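Local coordinates for Endoglucanase(Endo-1,4-beta-glucanase)protein (Pseudomonas stutzeri, PDB 4LX4), which probably hydrolyses O-glycosidic bonds, as a cellulase-type member of glycoside hydrolase family 5 built on a TIM barrel, at residues G15-G20 and L54-F59; I225-G230 and A262-D267. All coordinates share one frame; numbering follows the deposited sequence.

Both contacts belong to one TIM-barrel chain, but to different layers of it. Contact 1 pairs two neighbouring parallel strands, 14-18 and 54-59, its centre about 7 Å from the centre of the chain. Contact 2 lies on the outside, about 21 Å from that centre, where the lead-in to helix 229-243 meets helix 260-275. The two centres are 23 Å apart and the nearest atoms about 8 Å, without touching. In contact 1 the side chain of Arg-56 is about 5 Å from a bound Tris molecule, probably from the crystallisation liquor, which may mark a pocket. Contact 2 is packing within the helical shell.

Contact 1 of 2, residues G15-G20 and L54-F59; sequences GVNISG and LIRFPF
Val-16 and Ile-18 hold Arg-56 between them: Arg-56 N gives to Val-16 O at 3.1 Å and Ile-18 N to Arg-56 O at 3.0 Å, which sets Asn-17 opposite Arg-56, while Val-16 N gives to Leu-54 O. This is parallel pairing between the two strands of a beta-alpha-beta unit whose helix is 41-49. Beyond the ladder, water 1 donates to both Ile-18 O and Pro-58 O, lying over one face of the Phe-57 ring, toward its rim.

The polar side chains Asn-17 and Arg-56 run side by side. Arg-56 NH1 gives a nearly straight bond (2.9 Å, 165°) to Asn-17 OD1, which sits at the guanidinium edge close to its plane; the amide is turned 85° against that plane. With CG anti to the backbone N (chi1 -175°) and the chain extended as far as NE, Arg-56 passes CD within 3.1 Å of the same OD1. Asn-17 ND2 binds Tyr-282 O and Gly-251 O, fixing the amide's rotation.

On the other face, Ile-18 CG1 rests on Ile-55 CG2 at 3.6 Å, and Tyr-47 of helix 41-49 covers Val-16 and Ile-18.

The guanidinium also makes salt bridges to Asp-140, Glu-175, Glu-204 and Glu-252 and a bond to Asn-143 OD1. Asn-17 thus probably helps hold a buried arginine in place amid this acidic cluster.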
loop_
_atom_site.group_PDB
_atom_site.type_symbol
_atom_site.label_atom_id
_atom_site.label_comp_id
_atom_site.label_asym_id
_atom_site.label_seq_id
_atom_site.Cartn_x
_atom_site.Cartn_y
_atom_site.Cartn_z
ATOM N N GLY A 15 -5.134 8.527 -0.307
ATOM C CA GLY A 15 -3.787 8.908 -0.644
ATOM C C GLY A 15 -3.387 8.274 -1.936
ATOM O O GLY A 15 -4.233 7.895 -2.743
ATOM N N VAL A 16 -2.081 8.155 -2.124
ATOM C CA VAL A 16 -1.540 7.742 -3.401
ATOM C C VAL A 16 -0.339 6.848 -3.172
ATOM O O VAL A 16 0.443 7.087 -2.266
ATOM C CB VAL A 16 -1.153 8.979 -4.268
ATOM C CG1 VAL A 16 -0.236 9.895 -3.501
ATOM C CG2 VAL A 16 -0.494 8.534 -5.558
ATOM N N ASN A 17 -0.222 5.812 -3.993
ATOM C CA ASN A 17 0.985 5.015 -4.075
ATOM C C ASN A 17 2.036 5.810 -4.854
ATOM O O ASN A 17 1.726 6.368 -5.902
ATOM C CB ASN A 17 0.692 3.673 -4.777
ATOM C CG ASN A 17 -0.046 2.686 -3.881
ATOM O OD1 ASN A 17 0.569 1.927 -3.132
ATOM N ND2 ASN A 17 -1.371 2.700 -3.951
ATOM N N ILE A 18 3.259 5.886 -4.328
ATOM C CA ILE A 18 4.335 6.632 -4.987
ATOM C C ILE A 18 5.479 5.724 -5.464
ATOM O O ILE A 18 6.073 4.962 -4.686
ATOM C CB ILE A 18 4.872 7.762 -4.084
ATOM C CG1 ILE A 18 3.791 8.837 -3.886
ATOM C CG2 ILE A 18 6.147 8.369 -4.657
ATOM C CD1 ILE A 18 3.328 9.554 -5.152
ATOM N N SER A 19 5.753 5.799 -6.762
ATOM C CA SER A 19 6.829 5.050 -7.401
ATOM C C SER A 19 8.203 5.605 -7.016
ATOM O O SER A 19 8.268 6.678 -6.424
ATOM C CB SER A 19 6.637 5.108 -8.907
ATOM O OG SER A 19 6.589 6.446 -9.322
ATOM N N GLY A 20 9.292 4.890 -7.340
ATOM C CA GLY A 20 9.249 3.608 -8.043
ATOM C C GLY A 20 10.355 2.653 -7.613
ATOM O O GLY A 20 11.064 2.072 -8.447
ATOM N N LEU A 54 -1.400 11.306 2.636
ATOM C CA LEU A 54 -1.208 9.874 2.859
ATOM C C LEU A 54 -0.488 9.229 1.670
ATOM O O LEU A 54 -0.921 9.355 0.533
ATOM C CB LEU A 54 -2.561 9.194 3.083
ATOM C CG LEU A 54 -2.528 7.681 3.344
ATOM C CD1 LEU A 54 -1.842 7.358 4.667
ATOM C CD2 LEU A 54 -3.931 7.041 3.271
ATOM N N ILE A 55 0.625 8.560 1.936
ATOM C CA ILE A 55 1.418 7.967 0.873
ATOM C C ILE A 55 1.748 6.518 1.230
ATOM O O ILE A 55 2.158 6.220 2.363
ATOM C CB ILE A 55 2.736 8.745 0.655
ATOM C CG1 ILE A 55 2.467 10.211 0.287
ATOM C CG2 ILE A 55 3.640 8.040 -0.367
ATOM C CD1 ILE A 55 1.504 10.407 -0.899
ATOM N N ARG A 56 1.553 5.620 0.268
ATOM C CA ARG A 56 2.062 4.257 0.383
ATOM C C ARG A 56 3.287 4.158 -0.528
ATOM O O ARG A 56 3.210 4.522 -1.701
ATOM C CB ARG A 56 0.991 3.263 -0.054
ATOM C CG ARG A 56 1.345 1.773 0.131
ATOM C CD ARG A 56 0.133 0.895 -0.206
ATOM N NE ARG A 56 0.373 -0.553 -0.115
ATOM C CZ ARG A 56 0.518 -1.380 -1.150
ATOM N NH1 ARG A 56 0.489 -0.928 -2.401
ATOM N NH2 ARG A 56 0.714 -2.676 -0.935
ATOM N N PHE A 57 4.416 3.704 0.019
ATOM C CA PHE A 57 5.667 3.650 -0.742
ATOM C C PHE A 57 6.302 2.260 -0.850
ATOM O O PHE A 57 6.999 1.809 0.067
ATOM C CB PHE A 57 6.687 4.645 -0.202
ATOM C CG PHE A 57 7.893 4.780 -1.082
ATOM C CD1 PHE A 57 7.820 5.475 -2.282
ATOM C CD2 PHE A 57 9.099 4.180 -0.723
ATOM C CE1 PHE A 57 8.936 5.574 -3.119
ATOM C CE2 PHE A 57 10.217 4.275 -1.543
ATOM C CZ PHE A 57 10.142 4.983 -2.735
ATOM N N PRO A 58 6.096 1.604 -2.007
ATOM C CA PRO A 58 6.720 0.312 -2.317
ATOM C C PRO A 58 8.245 0.343 -2.419
ATOM O O PRO A 58 8.836 1.245 -3.018
ATOM C CB PRO A 58 6.119 -0.052 -3.676
ATOM C CG PRO A 58 4.799 0.690 -3.712
ATOM C CD PRO A 58 5.061 1.978 -2.992
ATOM N N PHE A 59 8.859 -0.678 -1.824
ATOM C CA PHE A 59 10.266 -0.994 -1.983
ATOM C C PHE A 59 10.303 -2.529 -1.935
ATOM O O PHE A 59 9.278 -3.161 -1.621
ATOM C CB PHE A 59 11.094 -0.352 -0.859
ATOM C CG PHE A 59 10.861 -0.967 0.496
ATOM C CD1 PHE A 59 9.787 -0.571 1.276
ATOM C CD2 PHE A 59 11.730 -1.934 0.993
ATOM C CE1 PHE A 59 9.569 -1.142 2.516
ATOM C CE2 PHE A 59 11.524 -2.512 2.228
ATOM C CZ PHE A 59 10.444 -2.118 2.991
HETATM O O HOH W 1 7.870 2.912 -4.720
#

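Contact 2 of 2, residues I225-G230 and A262-D267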
loop_
_atom_site.group_PDB
_atom_site.type_symbol
_atom_site.label_atom_id
_atom_site.label_comp_id
_atom_site.label_asym_id
_atom_site.label_seq_id
_atom_site.Cartn_x
_atom_site.Cartn_y
_atom_site.Cartn_z
ATOM N N ILE A 225 -17.805 -2.432 -17.370
ATOM C CA ILE A 225 -17.531 -2.203 -15.952
ATOM C C ILE A 225 -18.777 -1.591 -15.259
ATOM O O ILE A 225 -19.140 -0.448 -15.546
ATOM C CB ILE A 225 -16.345 -1.235 -15.788
ATOM C CG1 ILE A 225 -15.060 -1.848 -16.355
ATOM C CG2 ILE A 225 -16.244 -0.760 -14.330
ATOM C CD1 ILE A 225 -13.901 -0.871 -16.434
ATOM N N ASP A 226 -19.391 -2.311 -14.320
ATOM C CA ASP A 226 -20.556 -1.804 -13.579
ATOM C C ASP A 226 -20.169 -0.662 -12.643
ATOM O O ASP A 226 -19.187 -0.768 -11.915
ATOM C CB ASP A 226 -21.198 -2.940 -12.778
ATOM C CG ASP A 226 -22.535 -2.554 -12.165
ATOM O OD1 ASP A 226 -22.547 -1.732 -11.225
ATOM O OD2 ASP A 226 -23.572 -3.082 -12.612
ATOM N N PRO A 227 -20.931 0.444 -12.654
ATOM C CA PRO A 227 -20.503 1.564 -11.804
ATOM C C PRO A 227 -20.499 1.234 -10.301
ATOM O O PRO A 227 -19.888 1.968 -9.523
ATOM C CB PRO A 227 -21.525 2.666 -12.125
ATOM C CG PRO A 227 -22.724 1.944 -12.669
ATOM C CD PRO A 227 -22.167 0.752 -13.402
ATOM N N MET A 228 -21.121 0.129 -9.902
ATOM C CA MET A 228 -21.110 -0.280 -8.495
ATOM C C MET A 228 -20.161 -1.457 -8.211
ATOM O O MET A 228 -20.128 -1.980 -7.093
ATOM C CB MET A 228 -22.536 -0.635 -8.033
ATOM C CG MET A 228 -23.481 0.562 -7.920
ATOM S SD MET A 228 -23.001 1.784 -6.649
ATOM C CE MET A 228 -23.712 1.077 -5.161
ATOM N N ILE A 229 -19.362 -1.843 -9.201
ATOM C CA ILE A 229 -18.427 -2.956 -9.043
ATOM C C ILE A 229 -17.393 -2.683 -7.923
ATOM O O ILE A 229 -16.950 -3.590 -7.221
ATOM C CB ILE A 229 -17.729 -3.297 -10.385
ATOM C CG1 ILE A 229 -17.198 -4.728 -10.375
ATOM C CG2 ILE A 229 -16.629 -2.302 -10.686
ATOM C CD1 ILE A 229 -18.287 -5.765 -10.270
ATOM N N GLY A 230 -17.018 -1.428 -7.751
ATOM C CA GLY A 230 -16.093 -1.078 -6.692
ATOM C C GLY A 230 -16.722 -1.256 -5.329
ATOM O O GLY A 230 -16.097 -1.796 -4.419
ATOM N N ALA A 262 -14.955 2.975 -15.726
ATOM C CA ALA A 262 -14.085 2.816 -14.558
ATOM C C ALA A 262 -14.138 4.083 -13.702
ATOM O O ALA A 262 -14.042 4.015 -12.474
ATOM C CB ALA A 262 -12.654 2.538 -14.988
ATOM N N ALA A 263 -14.292 5.234 -14.349
ATOM C CA ALA A 263 -14.384 6.502 -13.636
ATOM C C ALA A 263 -15.590 6.538 -12.702
ATOM O O ALA A 263 -15.477 6.962 -11.548
ATOM C CB ALA A 263 -14.435 7.665 -14.628
ATOM N N GLN A 264 -16.740 6.098 -13.208
ATOM C CA GLN A 264 -17.945 5.983 -12.391
ATOM C C GLN A 264 -17.757 5.010 -11.234
ATOM O O GLN A 264 -18.219 5.262 -10.122
ATOM C CB GLN A 264 -19.153 5.607 -13.248
ATOM C CG GLN A 264 -19.779 6.784 -14.008
ATOM C CD GLN A 264 -21.114 6.412 -14.625
ATOM O OE1 GLN A 264 -21.423 5.230 -14.793
ATOM N NE2 GLN A 264 -21.918 7.410 -14.947
ATOM N N ALA A 265 -17.073 3.902 -11.504
ATOM C CA ALA A 265 -16.810 2.895 -10.488
ATOM C C ALA A 265 -15.903 3.432 -9.388
ATOM O O ALA A 265 -16.090 3.108 -8.214
ATOM C CB ALA A 265 -16.191 1.664 -11.125
ATOM N N MET A 266 -14.924 4.254 -9.766
ATOM C CA MET A 266 -14.020 4.882 -8.795
ATOM C C MET A 266 -14.759 5.881 -7.905
ATOM O O MET A 266 -14.550 5.898 -6.700
ATOM C CB MET A 266 -12.836 5.541 -9.507
ATOM C CG MET A 266 -11.932 6.386 -8.618
ATOM S SD MET A 266 -10.387 6.818 -9.453
ATOM C CE MET A 266 -9.688 8.054 -8.347
ATOM N N ASP A 267 -15.621 6.709 -8.491
ATOM C CA ASP A 267 -16.425 7.638 -7.697
ATOM C C ASP A 267 -17.254 6.937 -6.633
ATOM O O ASP A 267 -17.228 7.314 -5.451
ATOM C CB ASP A 267 -17.370 8.445 -8.596
ATOM C CG ASP A 267 -16.859 9.839 -8.889
ATOM O OD1 ASP A 267 -16.038 10.364 -8.095
ATOM O OD2 ASP A 267 -17.253 10.387 -9.944
HETATM O O HOH W 2 -17.989 1.283 -7.656
#
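Ile-225 packs its branches on Ala-262 and Ala-265, where a loop and the very start of helix 229-243 lie against helix 260-275. The two branches divide the work: CG2 touches Ala-265 CB at 4.0 Å, while CG1, beside the backbone N (chi1 -64°), carries CD1 on to Ala-262 CB at 3.9 Å. Ile-229 CG2 reaches the same Ala-265 methyl, which also packs on Phe-209. An alanine in place of Ile-225 would remove both branches and would probably leave a gap beside the methyls of Ala-262 and Ala-265. Nearer the solvent, the Pro-227 ring and Gln-264 run side by side, with Gln-264 OE1 3.7 Å from Pro-227 CB.

The polar links centre on Pro-227 O. Ala-265 CA points its hydrogen almost straight at this oxygen (3.4 Å, 168° at the hydrogen), and Asn-268 ND2 hydrogen-bonds to it. Water 2 donates to Pro-227 O and to Ala-265 O, each at 2.7 Å, bridging the two backbones; Gly-230 N makes a weak bond to the same water.

The loop is shaped from within. Asp-226 OD1 accepts from Met-228 N at 2.7 Å through its anti lone pair, closing an Asx turn, and a type I turn is completed by Ile-229 N to Asp-226 O. Met-228 then occupies the N-cap position of helix 229-243.

Between the two segments there is no direct conventional hydrogen bond: small alanine methyls let the backbones come close, a CA-H...O contact reaches Pro-227 O, and one water joins it to Ala-265 O, while the turn at Asp-226 probably helps to hold Pro-227 O toward the neighbouring helix.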